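Local coordinates for protein beta-galactosidase (Bacillus circulans subsp. alkalophilus, PDB 3TTY) that hydrolyses terminal beta-galactosides to release galactose, as a trimer of subunits that each carry a TIM-barrel domain, at residues 400-405 against 459-464; 419-424 against 485-490; 428-433 against 587-592; 501-506 against 510-515. All coordinates share one frame; numbering follows the deposited sequence.

Interaction 1 of 4, residues 400-405 against 459-464; sequences AVMYDW and PVMYMV
The methyl CE of Met-461 rests on CB of Met-402, 4.0 Å away, where two neighbouring parallel strands, 399-402 and 455-458, run out at their C-terminal ends. Both belong to the mixed sheet of the trimerisation domain, an alpha/beta unit whose family groups with the class I glutamine amidotransferase-like fold. Met-461 is the centre of an inverse gamma turn, and its side chain folds back on itself: CG lies anti to its backbone N (chi1 -164°), and bends at the next two torsions turn the thioether toward the strand. A flexible, unbranched methionine suits this place because it can double back in this way. Met-402 does the reverse. Its chain is extended beyond CG and leads away toward other parts of the core, so of its side chain it is CB that meets Met-461.

Pro-459 fills the space beside them. Its CD lies 4.3 Å from CG2 of Val-401 and 4.0 Å from the carbonyl O of Met-402, while the ring also packs on Val-427 and Tyr-430 of helix 423-435. Having no N-H, the proline offers no backbone hydrogen to the neighbouring strand, and it does not carry on the pairing of Met-402 with Ile-457. Just beyond the pair, Asp-404 caps helix 405-413 by accepting from N of Asn-407 and forms a salt bridge with Lys-465. Where direct pairing stops, a water satisfies two carbonyls in this buried place: it donates one hydrogen to O of Met-402 at 2.8 Å and the other to O of Pro-459 at 2.9 Å.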
loop_
_atom_site.group_PDB
_atom_site.type_symbol
_atom_site.label_atom_id
_atom_site.label_comp_id
_atom_site.label_asym_id
_atom_site.label_seq_id
_atom_site.Cartn_x
_atom_site.Cartn_y
_atom_site.Cartn_z
ATOM N N ALA A 400 39.014 -7.615 -2.248
ATOM C CA ALA A 400 37.915 -7.496 -3.209
ATOM C C ALA A 400 36.601 -7.974 -2.607
ATOM O O ALA A 400 36.586 -8.892 -1.785
ATOM C CB ALA A 400 38.216 -8.268 -4.465
ATOM N N VAL A 401 35.505 -7.342 -3.017
ATOM C CA VAL A 401 34.172 -7.796 -2.651
ATOM C C VAL A 401 33.269 -7.918 -3.883
ATOM O O VAL A 401 33.126 -6.985 -4.688
ATOM C CB VAL A 401 33.527 -6.933 -1.548
ATOM C CG1 VAL A 401 33.989 -5.510 -1.657
ATOM C CG2 VAL A 401 32.010 -7.045 -1.598
ATOM N N MET A 402 32.684 -9.102 -4.010
ATOM C CA MET A 402 31.967 -9.511 -5.198
ATOM C C MET A 402 30.511 -9.113 -5.106
ATOM O O MET A 402 29.908 -9.148 -4.034
ATOM C CB MET A 402 32.046 -11.032 -5.358
ATOM C CG MET A 402 33.379 -11.556 -5.835
ATOM S SD MET A 402 33.408 -13.356 -5.823
ATOM C CE MET A 402 34.893 -13.668 -6.767
ATOM N N TYR A 403 29.962 -8.747 -6.256
ATOM C CA TYR A 403 28.568 -8.387 -6.395
ATOM C C TYR A 403 28.160 -8.906 -7.772
ATOM O O TYR A 403 28.945 -8.854 -8.715
ATOM C CB TYR A 403 28.396 -6.854 -6.318
ATOM C CG TYR A 403 27.038 -6.397 -6.791
ATOM C CD1 TYR A 403 25.905 -6.582 -5.999
ATOM C CD2 TYR A 403 26.876 -5.815 -8.039
ATOM C CE1 TYR A 403 24.658 -6.192 -6.433
ATOM C CE2 TYR A 403 25.623 -5.415 -8.483
ATOM C CZ TYR A 403 24.520 -5.611 -7.672
ATOM O OH TYR A 403 23.277 -5.225 -8.102
ATOM N N ASP A 404 26.942 -9.406 -7.899
ATOM C CA ASP A 404 26.494 -9.948 -9.177
ATOM C C ASP A 404 25.013 -9.714 -9.372
ATOM O O ASP A 404 24.227 -10.007 -8.473
ATOM C CB ASP A 404 26.767 -11.453 -9.243
ATOM C CG ASP A 404 26.413 -12.045 -10.598
ATOM O OD1 ASP A 404 25.351 -12.674 -10.713
ATOM O OD2 ASP A 404 27.186 -11.859 -11.554
ATOM N N TRP A 405 24.619 -9.233 -10.550
ATOM C CA TRP A 405 23.208 -8.903 -10.788
ATOM C C TRP A 405 22.303 -10.126 -10.905
ATOM O O TRP A 405 21.126 -10.068 -10.509
ATOM C CB TRP A 405 23.024 -7.997 -12.025
ATOM C CG TRP A 405 23.037 -6.534 -11.721
ATOM C CD1 TRP A 405 21.959 -5.739 -11.457
ATOM C CD2 TRP A 405 24.191 -5.680 -11.657
ATOM N NE1 TRP A 405 22.369 -4.437 -11.233
ATOM C CE2 TRP A 405 23.733 -4.376 -11.354
ATOM C CE3 TRP A 405 25.564 -5.889 -11.844
ATOM C CZ2 TRP A 405 24.603 -3.287 -11.217
ATOM C CZ3 TRP A 405 26.428 -4.801 -11.710
ATOM C CH2 TRP A 405 25.944 -3.521 -11.396
ATOM N N PRO A 459 29.624 -12.038 -0.072
ATOM C CA PRO A 459 28.434 -12.106 0.777
ATOM C C PRO A 459 27.264 -12.734 0.018
ATOM O O PRO A 459 26.934 -12.286 -1.076
ATOM C CB PRO A 459 28.145 -10.631 1.085
ATOM C CG PRO A 459 29.459 -9.924 0.860
ATOM C CD PRO A 459 30.069 -10.652 -0.295
ATOM N N VAL A 460 26.675 -13.776 0.592
ATOM C CA VAL A 460 25.492 -14.431 0.041
ATOM C C VAL A 460 25.635 -14.752 -1.442
ATOM O O VAL A 460 24.852 -14.276 -2.266
ATOM C CB VAL A 460 24.237 -13.571 0.253
ATOM C CG1 VAL A 460 22.993 -14.416 0.140
ATOM C CG2 VAL A 460 24.282 -12.898 1.615
ATOM N N MET A 461 26.653 -15.547 -1.777
ATOM C CA MET A 461 26.850 -16.021 -3.137
ATOM C C MET A 461 25.916 -17.208 -3.323
ATOM O O MET A 461 26.344 -18.365 -3.441
ATOM C CB MET A 461 28.316 -16.405 -3.380
ATOM C CG MET A 461 28.707 -16.546 -4.861
ATOM S SD MET A 461 28.194 -15.142 -5.886
ATOM C CE MET A 461 29.129 -13.809 -5.116
ATOM N N TYR A 462 24.628 -16.885 -3.306
ATOM C CA TYR A 462 23.533 -17.815 -3.492
ATOM C C TYR A 462 23.641 -18.556 -4.820
ATOM O O TYR A 462 23.597 -19.787 -4.855
ATOM C CB TYR A 462 22.225 -17.030 -3.406
ATOM C CG TYR A 462 20.968 -17.759 -3.821
ATOM C CD1 TYR A 462 20.360 -18.697 -2.980
ATOM C CD2 TYR A 462 20.350 -17.470 -5.035
ATOM C CE1 TYR A 462 19.186 -19.344 -3.363
ATOM C CE2 TYR A 462 19.187 -18.101 -5.415
ATOM C CZ TYR A 462 18.607 -19.037 -4.585
ATOM O OH TYR A 462 17.437 -19.651 -4.989
ATOM N N MET A 463 23.809 -17.810 -5.908
ATOM C CA MET A 463 24.034 -18.427 -7.212
ATOM C C MET A 463 25.523 -18.618 -7.524
ATOM O O MET A 463 26.311 -17.667 -7.499
ATOM C CB MET A 463 23.368 -17.627 -8.335
ATOM C CG MET A 463 23.784 -18.091 -9.755
ATOM S SD MET A 463 23.057 -17.038 -11.038
ATOM C CE MET A 463 21.334 -17.248 -10.617
ATOM N N VAL A 464 25.891 -19.859 -7.827
ATOM C CA VAL A 464 27.240 -20.187 -8.257
ATOM C C VAL A 464 27.241 -20.565 -9.738
ATOM O O VAL A 464 26.621 -21.550 -10.130
ATOM C CB VAL A 464 27.822 -21.320 -7.411
ATOM C CG1 VAL A 464 29.126 -21.819 -8.014
ATOM C CG2 VAL A 464 28.040 -20.827 -5.985
HETATM O O HOH W 1 28.011 -11.197 -3.490
#

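Interaction 2 of 4, residues 419-424 against 485-490; sequences IALNYV and TFFSGI
The turn that follows strand 481-485 meets the loop leading into helix 423-435 through one forked side chain, Leu-421, whose two methyls are shared out between Phe-486 and Phe-487. CD1 comes to the edge of the Phe-486 ring, near its plane, 4.0 Å from CE2. CD2 approaches Phe-487 obliquely, 4.1 Å from its CD2. With CG anti to the backbone N (chi1 178°), the leucine reaches straight out from its loop, and its branching lets it serve two rings at once. Phe-487 has a positive phi, consistent with a sharp change of direction that brings both rings to the same leucine. Two side-chain bonds hold that turn: OG of Ser-488 donates to O of Thr-485 at 2.8 Å, from above the carbonyl plane, and OG1 of Thr-485 donates to O of Phe-486 at 3.0 Å. Next to the leucine, Asn-422 caps the helix start with OD1 on N of Asn-425. Phe-487 stacks on Tyr-462 and meets Tyr-357 of the second subunit edge-to-face, whereas Leu-421 and Phe-486 both pack on Glu-426 of helix 423-435 and on Leu-546 of strand 546-552.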
loop_
_atom_site.group_PDB
_atom_site.type_symbol
_atom_site.label_atom_id
_atom_site.label_comp_id
_atom_site.label_asym_id
_atom_site.label_seq_id
_atom_site.Cartn_x
_atom_site.Cartn_y
_atom_site.Cartn_z
ATOM N N ILE A 419 11.924 -12.513 4.005
ATOM C CA ILE A 419 11.796 -11.182 3.426
ATOM C C ILE A 419 12.692 -10.154 4.121
ATOM O O ILE A 419 12.776 -9.012 3.686
ATOM C CB ILE A 419 10.337 -10.704 3.397
ATOM C CG1 ILE A 419 9.759 -10.652 4.809
ATOM C CG2 ILE A 419 9.507 -11.625 2.511
ATOM C CD1 ILE A 419 8.403 -9.948 4.886
ATOM N N ALA A 420 13.373 -10.558 5.188
ATOM C CA ALA A 420 14.338 -9.666 5.844
ATOM C C ALA A 420 15.741 -9.816 5.264
ATOM O O ALA A 420 16.663 -9.119 5.674
ATOM C CB ALA A 420 14.362 -9.883 7.349
ATOM N N LEU A 421 15.901 -10.721 4.303
ATOM C CA LEU A 421 17.177 -10.838 3.595
ATOM C C LEU A 421 17.229 -9.834 2.466
ATOM O O LEU A 421 16.398 -9.848 1.555
ATOM C CB LEU A 421 17.415 -12.259 3.060
ATOM C CG LEU A 421 18.704 -12.475 2.254
ATOM C CD1 LEU A 421 19.948 -12.155 3.083
ATOM C CD2 LEU A 421 18.776 -13.896 1.659
ATOM N N ASN A 422 18.199 -8.939 2.546
ATOM C CA ASN A 422 18.410 -7.952 1.504
ATOM C C ASN A 422 19.842 -8.079 1.013
ATOM O O ASN A 422 20.792 -7.807 1.760
ATOM C CB ASN A 422 18.128 -6.550 2.058
ATOM C CG ASN A 422 18.350 -5.456 1.036
ATOM O OD1 ASN A 422 19.438 -5.321 0.473
ATOM N ND2 ASN A 422 17.314 -4.658 0.793
ATOM N N TYR A 423 19.996 -8.528 -0.230
ATOM C CA TYR A 423 21.315 -8.834 -0.793
ATOM C C TYR A 423 22.279 -7.666 -0.692
ATOM O O TYR A 423 23.377 -7.799 -0.136
ATOM C CB TYR A 423 21.187 -9.279 -2.248
ATOM C CG TYR A 423 22.491 -9.579 -2.969
ATOM C CD1 TYR A 423 23.463 -10.385 -2.396
ATOM C CD2 TYR A 423 22.718 -9.095 -4.254
ATOM C CE1 TYR A 423 24.645 -10.683 -3.073
ATOM C CE2 TYR A 423 23.878 -9.388 -4.941
ATOM C CZ TYR A 423 24.840 -10.182 -4.345
ATOM O OH TYR A 423 26.004 -10.449 -5.022
ATOM N N VAL A 424 21.870 -6.525 -1.233
ATOM C CA VAL A 424 22.734 -5.354 -1.237
ATOM C C VAL A 424 23.107 -4.924 0.185
ATOM O O VAL A 424 24.268 -4.568 0.444
ATOM C CB VAL A 424 22.132 -4.176 -2.053
ATOM C CG1 VAL A 424 22.954 -2.929 -1.874
ATOM C CG2 VAL A 424 22.041 -4.550 -3.536
ATOM N N THR A 485 29.134 -16.781 3.007
ATOM C CA THR A 485 28.189 -16.713 4.113
ATOM C C THR A 485 27.081 -17.738 4.020
ATOM O O THR A 485 27.008 -18.502 3.065
ATOM C CB THR A 485 27.490 -15.329 4.170
ATOM O OG1 THR A 485 26.646 -15.175 3.023
ATOM C CG2 THR A 485 28.507 -14.184 4.213
ATOM N N PHE A 486 26.204 -17.717 5.018
ATOM C CA PHE A 486 24.960 -18.456 4.965
ATOM C C PHE A 486 24.282 -18.204 3.618
ATOM O O PHE A 486 24.410 -17.125 3.033
ATOM C CB PHE A 486 24.035 -17.983 6.077
ATOM C CG PHE A 486 23.690 -16.520 5.982
ATOM C CD1 PHE A 486 24.470 -15.563 6.618
ATOM C CD2 PHE A 486 22.602 -16.096 5.230
ATOM C CE1 PHE A 486 24.163 -14.215 6.510
ATOM C CE2 PHE A 486 22.288 -14.753 5.126
ATOM C CZ PHE A 486 23.072 -13.810 5.765
ATOM N N PHE A 487 23.564 -19.216 3.141
ATOM C CA PHE A 487 22.773 -19.141 1.910
ATOM C C PHE A 487 23.607 -18.890 0.651
ATOM O O PHE A 487 23.154 -18.229 -0.286
ATOM C CB PHE A 487 21.634 -18.122 2.035
ATOM C CG PHE A 487 20.376 -18.541 1.319
ATOM C CD1 PHE A 487 19.854 -19.822 1.501
ATOM C CD2 PHE A 487 19.722 -17.670 0.452
ATOM C CE1 PHE A 487 18.699 -20.226 0.837
ATOM C CE2 PHE A 487 18.570 -18.065 -0.207
ATOM C CZ PHE A 487 18.056 -19.354 -0.011
ATOM N N SER A 488 24.815 -19.441 0.626
ATOM C CA SER A 488 25.675 -19.330 -0.549
ATOM C C SER A 488 25.878 -20.710 -1.158
ATOM O O SER A 488 25.791 -21.724 -0.462
ATOM C CB SER A 488 27.031 -18.729 -0.174
ATOM O OG SER A 488 26.855 -17.472 0.441
ATOM N N GLY A 489 26.154 -20.751 -2.452
ATOM C CA GLY A 489 26.332 -22.021 -3.138
ATOM C C GLY A 489 25.086 -22.888 -3.161
ATOM O O GLY A 489 25.171 -24.110 -3.160
ATOM N N ILE A 490 23.920 -22.259 -3.192
ATOM C CA ILE A 490 22.673 -23.003 -3.154
ATOM C C ILE A 490 22.230 -23.437 -4.556
ATOM O O ILE A 490 21.833 -24.582 -4.747
ATOM C CB ILE A 490 21.562 -22.198 -2.474
ATOM C CG1 ILE A 490 22.055 -21.626 -1.133
ATOM C CG2 ILE A 490 20.308 -23.053 -2.307
ATOM C CD1 ILE A 490 22.422 -22.695 -0.074
#

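Interaction 3 of 4, residues 428-433 against 587-592; sequences HKYYDA and SSPDAD
Tyr-430 meets Pro-589 with the phenol end of its ring, OH standing 4.4 Å from CG of the proline. A water lies at the ring's edge, in its plane, 2.8 Å from OH of Tyr-430, and donates a hydrogen to the carbonyl O of Ser-587. The same ring packs on Pro-459 and Leu-594, so an aromatic body with one polar end suits a place that is greasy along its length and reaches the strand backbone through water at its polar end. On another side of the helix, the ring of His-428 carries CB of Asp-432, one turn on, over one face, off toward the rim, and both residues bond to OG of Ser-285.

These groups belong to helix 423-435, packed against strand 587-589, an outermost strand of the mixed sheet within this chain, and against the helix that follows it. Asp-590 caps that next helix through Phe-593 N. Lys-429 makes the direct polar link. Its chain runs extended beyond CG, bringing CD to 3.7 Å from OG of Ser-588 and letting NZ donate to that OG at 2.8 Å. NZ also donates to a water at 3.1 Å and forms a salt bridge with OE2 of Glu-426, one turn earlier. OG of Ser-588, held anti to its own backbone N (chi1 -171°), is hydrogen-bonded to OE1 of Glu-426 too, so lysine, serine and glutamate form a closed triangle. A leucine in place of this lysine is likely to leave Glu-426 without this positive mate and Ser-588 without the N-H it accepts.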
loop_
_atom_site.group_PDB
_atom_site.type_symbol
_atom_site.label_atom_id
_atom_site.label_comp_id
_atom_site.label_asym_id
_atom_site.label_seq_id
_atom_site.Cartn_x
_atom_site.Cartn_y
_atom_site.Cartn_z
ATOM N N HIS A 428 26.899 -4.600 1.527
ATOM C CA HIS A 428 27.336 -3.357 2.152
ATOM C C HIS A 428 27.863 -3.526 3.587
ATOM O O HIS A 428 28.779 -2.816 3.995
ATOM C CB HIS A 428 26.217 -2.302 2.108
ATOM C CG HIS A 428 26.582 -1.007 2.769
ATOM N ND1 HIS A 428 25.935 -0.531 3.889
ATOM C CD2 HIS A 428 27.540 -0.091 2.471
ATOM C CE1 HIS A 428 26.475 0.617 4.255
ATOM N NE2 HIS A 428 27.451 0.904 3.409
ATOM N N LYS A 429 27.299 -4.451 4.357
ATOM C CA LYS A 429 27.787 -4.655 5.727
ATOM C C LYS A 429 29.268 -5.001 5.702
ATOM O O LYS A 429 30.026 -4.585 6.581
ATOM C CB LYS A 429 27.009 -5.750 6.456
ATOM C CG LYS A 429 25.593 -5.363 6.831
ATOM C CD LYS A 429 24.839 -6.552 7.400
ATOM C CE LYS A 429 23.460 -6.128 7.870
ATOM N NZ LYS A 429 22.596 -7.288 8.138
ATOM N N TYR A 430 29.680 -5.760 4.690
ATOM C CA TYR A 430 31.078 -6.164 4.576
ATOM C C TYR A 430 31.919 -5.021 4.028
ATOM O O TYR A 430 33.040 -4.788 4.485
ATOM C CB TYR A 430 31.227 -7.434 3.719
ATOM C CG TYR A 430 30.919 -8.696 4.504
ATOM C CD1 TYR A 430 31.927 -9.397 5.166
ATOM C CD2 TYR A 430 29.619 -9.159 4.622
ATOM C CE1 TYR A 430 31.637 -10.532 5.914
ATOM C CE2 TYR A 430 29.327 -10.286 5.357
ATOM C CZ TYR A 430 30.335 -10.975 5.996
ATOM O OH TYR A 430 30.024 -12.103 6.729
ATOM N N TYR A 431 31.375 -4.302 3.052
ATOM C CA TYR A 431 32.082 -3.162 2.481
ATOM C C TYR A 431 32.300 -2.046 3.519
ATOM O O TYR A 431 33.381 -1.489 3.609
ATOM C CB TYR A 431 31.349 -2.621 1.258
ATOM C CG TYR A 431 32.126 -1.547 0.526
ATOM C CD1 TYR A 431 33.038 -1.880 -0.472
ATOM C CD2 TYR A 431 31.958 -0.197 0.840
ATOM C CE1 TYR A 431 33.749 -0.902 -1.148
ATOM C CE2 TYR A 431 32.665 0.785 0.166
ATOM C CZ TYR A 431 33.560 0.429 -0.819
ATOM O OH TYR A 431 34.270 1.395 -1.479
ATOM N N ASP A 432 31.258 -1.746 4.289
ATOM C CA ASP A 432 31.302 -0.762 5.368
ATOM C C ASP A 432 32.459 -1.072 6.308
ATOM O O ASP A 432 33.294 -0.214 6.588
ATOM C CB ASP A 432 29.986 -0.817 6.141
ATOM C CG ASP A 432 29.711 0.442 6.946
ATOM O OD1 ASP A 432 30.019 1.554 6.464
ATOM O OD2 ASP A 432 29.158 0.317 8.067
ATOM N N ALA A 433 32.511 -2.313 6.780
ATOM C CA ALA A 433 33.540 -2.750 7.711
ATOM C C ALA A 433 34.939 -2.453 7.184
ATOM O O ALA A 433 35.832 -2.096 7.951
ATOM C CB ALA A 433 33.386 -4.248 8.020
ATOM N N SER A 587 25.881 -16.551 9.847
ATOM C CA SER A 587 24.777 -15.646 10.134
ATOM C C SER A 587 25.145 -14.242 9.683
ATOM O O SER A 587 26.251 -14.014 9.184
ATOM C CB SER A 587 24.443 -15.664 11.627
ATOM O OG SER A 587 23.200 -15.056 11.885
ATOM N N SER A 588 24.210 -13.315 9.820
ATOM C CA SER A 588 24.481 -11.913 9.532
ATOM C C SER A 588 24.862 -11.233 10.833
ATOM O O SER A 588 24.006 -11.020 11.711
ATOM C CB SER A 588 23.264 -11.220 8.924
ATOM O OG SER A 588 23.622 -9.923 8.469
ATOM N N PRO A 589 26.149 -10.892 10.968
ATOM C CA PRO A 589 26.714 -10.447 12.242
ATOM C C PRO A 589 26.689 -8.926 12.402
ATOM O O PRO A 589 26.692 -8.211 11.396
ATOM C CB PRO A 589 28.168 -10.948 12.167
ATOM C CG PRO A 589 28.370 -11.456 10.715
ATOM C CD PRO A 589 27.184 -10.969 9.928
ATOM N N ASP A 590 26.667 -8.449 13.648
ATOM C CA ASP A 590 26.731 -7.011 13.917
ATOM C C ASP A 590 28.053 -6.398 13.468
ATOM O O ASP A 590 28.985 -7.107 13.073
ATOM C CB ASP A 590 26.459 -6.694 15.395
ATOM C CG ASP A 590 27.562 -7.187 16.329
ATOM O OD1 ASP A 590 28.754 -7.204 15.940
ATOM O OD2 ASP A 590 27.222 -7.539 17.477
ATOM N N ALA A 591 28.122 -5.075 13.541
ATOM C CA ALA A 591 29.219 -4.319 12.957
ATOM C C ALA A 591 30.526 -4.505 13.712
ATOM O O ALA A 591 31.611 -4.461 13.119
ATOM C CB ALA A 591 28.854 -2.828 12.876
ATOM N N ASP A 592 30.432 -4.689 15.022
ATOM C CA ASP A 592 31.630 -4.897 15.825
ATOM C C ASP A 592 32.298 -6.212 15.421
ATOM O O ASP A 592 33.526 -6.277 15.289
ATOM C CB ASP A 592 31.314 -4.884 17.330
ATOM C CG ASP A 592 30.799 -3.529 17.818
ATOM O OD1 ASP A 592 31.140 -2.475 17.212
ATOM O OD2 ASP A 592 30.044 -3.526 18.816
HETATM O O HOH W 2 23.492 -7.540 11.120
HETATM O O HOH W 3 27.344 -12.806 6.851
#

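Interaction 4 of 4, residues 501-506 against 510-515; sequences GYPGEL and MGIWAE
One water is gripped by Tyr-502, Trp-513 and Ala-514 together. It accepts from the backbone N of Tyr-502 at 3.2 Å and from the indole NE1 of Trp-513 at 2.9 Å, and donates to O of Ala-514 at 2.8 Å. The direct bond beside it runs from N of Ala-514 to O of Tyr-502, 2.9 Å long with an angle of 151° at the hydrogen; the donor stands 42° out of the carbonyl plane. CD1 of Trp-513 brings the edge of the indole to the same oxygen. Gly-501 lies obliquely by the indole; a CB on it would come within 3.2 Å of CD1 of Trp-513 and, at these backbone angles, would also be jammed against the carbonyl O before it.

The chain here turns through the short helix 507-510 and returns as strand 512-519, which pairs antiparallel with strand 546-552. N of Met-510 donates to O of Leu-506 at 3.0 Å within that turn, and Gly-511, with its positive phi, lets the backbone leave the helix. Pro-503, preceded by a cis peptide bond, lies against the returning strand, where its CD meets CD1 of Ile-512 at 4.0 Å, the two side chains crossing at about a right angle. Ala-514 has a CB small enough for CB of Ala-514 to lie 3.9 Å from CB of Tyr-502. The OH of Tyr-502 is hydrogen-bonded to ND1 of His-364 of the second subunit. Glu-515 bonds to NE2 of His-551 through OE1 and to the backbone N of Arg-371 of the second subunit through OE2.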
loop_
_atom_site.group_PDB
_atom_site.type_symbol
_atom_site.label_atom_id
_atom_site.label_comp_id
_atom_site.label_asym_id
_atom_site.label_seq_id
_atom_site.Cartn_x
_atom_site.Cartn_y
_atom_site.Cartn_z
ATOM N N GLY A 501 24.042 -31.342 -0.576
ATOM C CA GLY A 501 24.456 -30.612 0.612
ATOM C C GLY A 501 24.983 -29.214 0.347
ATOM O O GLY A 501 25.921 -29.019 -0.435
ATOM N N TYR A 502 24.373 -28.227 0.997
ATOM C CA TYR A 502 24.859 -26.858 0.885
ATOM C C TYR A 502 26.238 -26.828 1.550
ATOM O O TYR A 502 26.449 -27.517 2.548
ATOM C CB TYR A 502 23.925 -25.921 1.638
ATOM C CG TYR A 502 22.442 -26.129 1.384
ATOM C CD1 TYR A 502 21.563 -26.218 2.441
ATOM C CD2 TYR A 502 21.922 -26.203 0.092
ATOM C CE1 TYR A 502 20.228 -26.384 2.240
ATOM C CE2 TYR A 502 20.560 -26.372 -0.122
ATOM C CZ TYR A 502 19.719 -26.450 0.965
ATOM O OH TYR A 502 18.354 -26.612 0.823
ATOM N N PRO A 503 27.172 -26.014 1.033
ATOM C CA PRO A 503 27.070 -25.109 -0.119
ATOM C C PRO A 503 27.513 -25.722 -1.452
ATOM O O PRO A 503 28.257 -25.087 -2.214
ATOM C CB PRO A 503 28.018 -23.969 0.265
ATOM C CG PRO A 503 29.075 -24.631 1.077
ATOM C CD PRO A 503 28.401 -25.769 1.816
ATOM N N GLY A 504 27.057 -26.938 -1.733
ATOM C CA GLY A 504 27.197 -27.502 -3.068
ATOM C C GLY A 504 28.607 -27.465 -3.618
ATOM O O GLY A 504 29.484 -28.120 -3.077
ATOM N N GLU A 505 28.825 -26.709 -4.692
ATOM C CA GLU A 505 30.141 -26.663 -5.329
ATOM C C GLU A 505 31.202 -26.005 -4.443
ATOM O O GLU A 505 32.397 -26.149 -4.692
ATOM C CB GLU A 505 30.071 -25.952 -6.686
ATOM C CG GLU A 505 29.006 -26.521 -7.635
ATOM C CD GLU A 505 29.043 -25.883 -9.017
ATOM O OE1 GLU A 505 30.157 -25.602 -9.510
ATOM O OE2 GLU A 505 27.963 -25.663 -9.616
ATOM N N LEU A 506 30.766 -25.280 -3.415
ATOM C CA LEU A 506 31.691 -24.599 -2.509
ATOM C C LEU A 506 31.944 -25.413 -1.233
ATOM O O LEU A 506 32.639 -24.950 -0.327
ATOM C CB LEU A 506 31.166 -23.203 -2.135
ATOM C CG LEU A 506 30.954 -22.174 -3.250
ATOM C CD1 LEU A 506 30.293 -20.924 -2.709
ATOM C CD2 LEU A 506 32.267 -21.829 -3.921
ATOM N N MET A 510 35.053 -24.654 1.432
ATOM C CA MET A 510 34.606 -24.072 2.695
ATOM C C MET A 510 34.794 -25.036 3.869
ATOM O O MET A 510 34.934 -24.603 5.003
ATOM C CB MET A 510 33.153 -23.604 2.603
ATOM C CG MET A 510 32.905 -22.516 1.556
ATOM S SD MET A 510 34.110 -21.166 1.556
ATOM C CE MET A 510 33.932 -20.565 3.237
ATOM N N GLY A 511 34.786 -26.338 3.591
ATOM C CA GLY A 511 35.058 -27.359 4.596
ATOM C C GLY A 511 33.949 -27.525 5.613
ATOM O O GLY A 511 34.180 -27.996 6.735
ATOM N N ILE A 512 32.740 -27.125 5.236
ATOM C CA ILE A 512 31.586 -27.291 6.117
ATOM C C ILE A 512 30.395 -27.747 5.310
ATOM O O ILE A 512 30.318 -27.496 4.105
ATOM C CB ILE A 512 31.190 -25.979 6.832
ATOM C CG1 ILE A 512 30.753 -24.911 5.813
ATOM C CG2 ILE A 512 32.319 -25.462 7.701
ATOM C CD1 ILE A 512 29.255 -24.823 5.608
ATOM N N TRP A 513 29.467 -28.412 5.989
ATOM C CA TRP A 513 28.201 -28.801 5.403
ATOM C C TRP A 513 27.126 -28.034 6.125
ATOM O O TRP A 513 26.980 -28.177 7.329
ATOM C CB TRP A 513 27.943 -30.299 5.585
ATOM C CG TRP A 513 26.520 -30.673 5.331
ATOM C CD1 TRP A 513 25.725 -30.211 4.326
ATOM C CD2 TRP A 513 25.711 -31.576 6.098
ATOM N NE1 TRP A 513 24.476 -30.776 4.410
ATOM C CE2 TRP A 513 24.438 -31.612 5.495
ATOM C CE3 TRP A 513 25.942 -32.359 7.230
ATOM C CZ2 TRP A 513 23.398 -32.393 5.987
ATOM C CZ3 TRP A 513 24.915 -33.131 7.717
ATOM C CH2 TRP A 513 23.653 -33.142 7.097
ATOM N N ALA A 514 26.383 -27.215 5.389
ATOM C CA ALA A 514 25.231 -26.517 5.945
ATOM C C ALA A 514 23.960 -27.381 5.808
ATOM O O ALA A 514 23.434 -27.575 4.699
ATOM C CB ALA A 514 25.054 -25.180 5.261
ATOM N N GLU A 515 23.473 -27.886 6.938
ATOM C CA GLU A 515 22.309 -28.775 6.959
ATOM C C GLU A 515 20.973 -28.086 6.689
ATOM O O GLU A 515 20.209 -28.525 5.828
ATOM C CB GLU A 515 22.231 -29.517 8.290
ATOM C CG GLU A 515 20.964 -30.316 8.476
ATOM C CD GLU A 515 20.964 -31.090 9.783
ATOM O OE1 GLU A 515 22.061 -31.393 10.286
ATOM O OE2 GLU A 515 19.872 -31.386 10.314
HETATM O O HOH W 4 22.220 -29.484 3.025
#

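In the fold
Interactions 1 and 2 are joined by a probable hydrogen bond from N of Val-460 to OG1 of Thr-485, 2.8 Å. Helix 423-435 ties both to interaction 3: CG of Pro-459 lies 3.8 Å from CD2 of Tyr-430, and CG2 of Thr-485 is 3.6 Å from OH of Tyr-430. CE1 of Phe-486 meets strand 587-589, 3.4 Å from N of Ser-588. CD1 of Ile-490 meets CD2 of Tyr-502 at 3.5 Å, linking interactions 2 and 4, whereas the centres of interactions 3 and 4 are about 22 Å apart. Interactions 1, 2 and 4 reach the second subunit; its Tyr-357, touched by Tyr-462 and Phe-487, lies in sequence between Glu-355 and His-358, which line the galactose pocket.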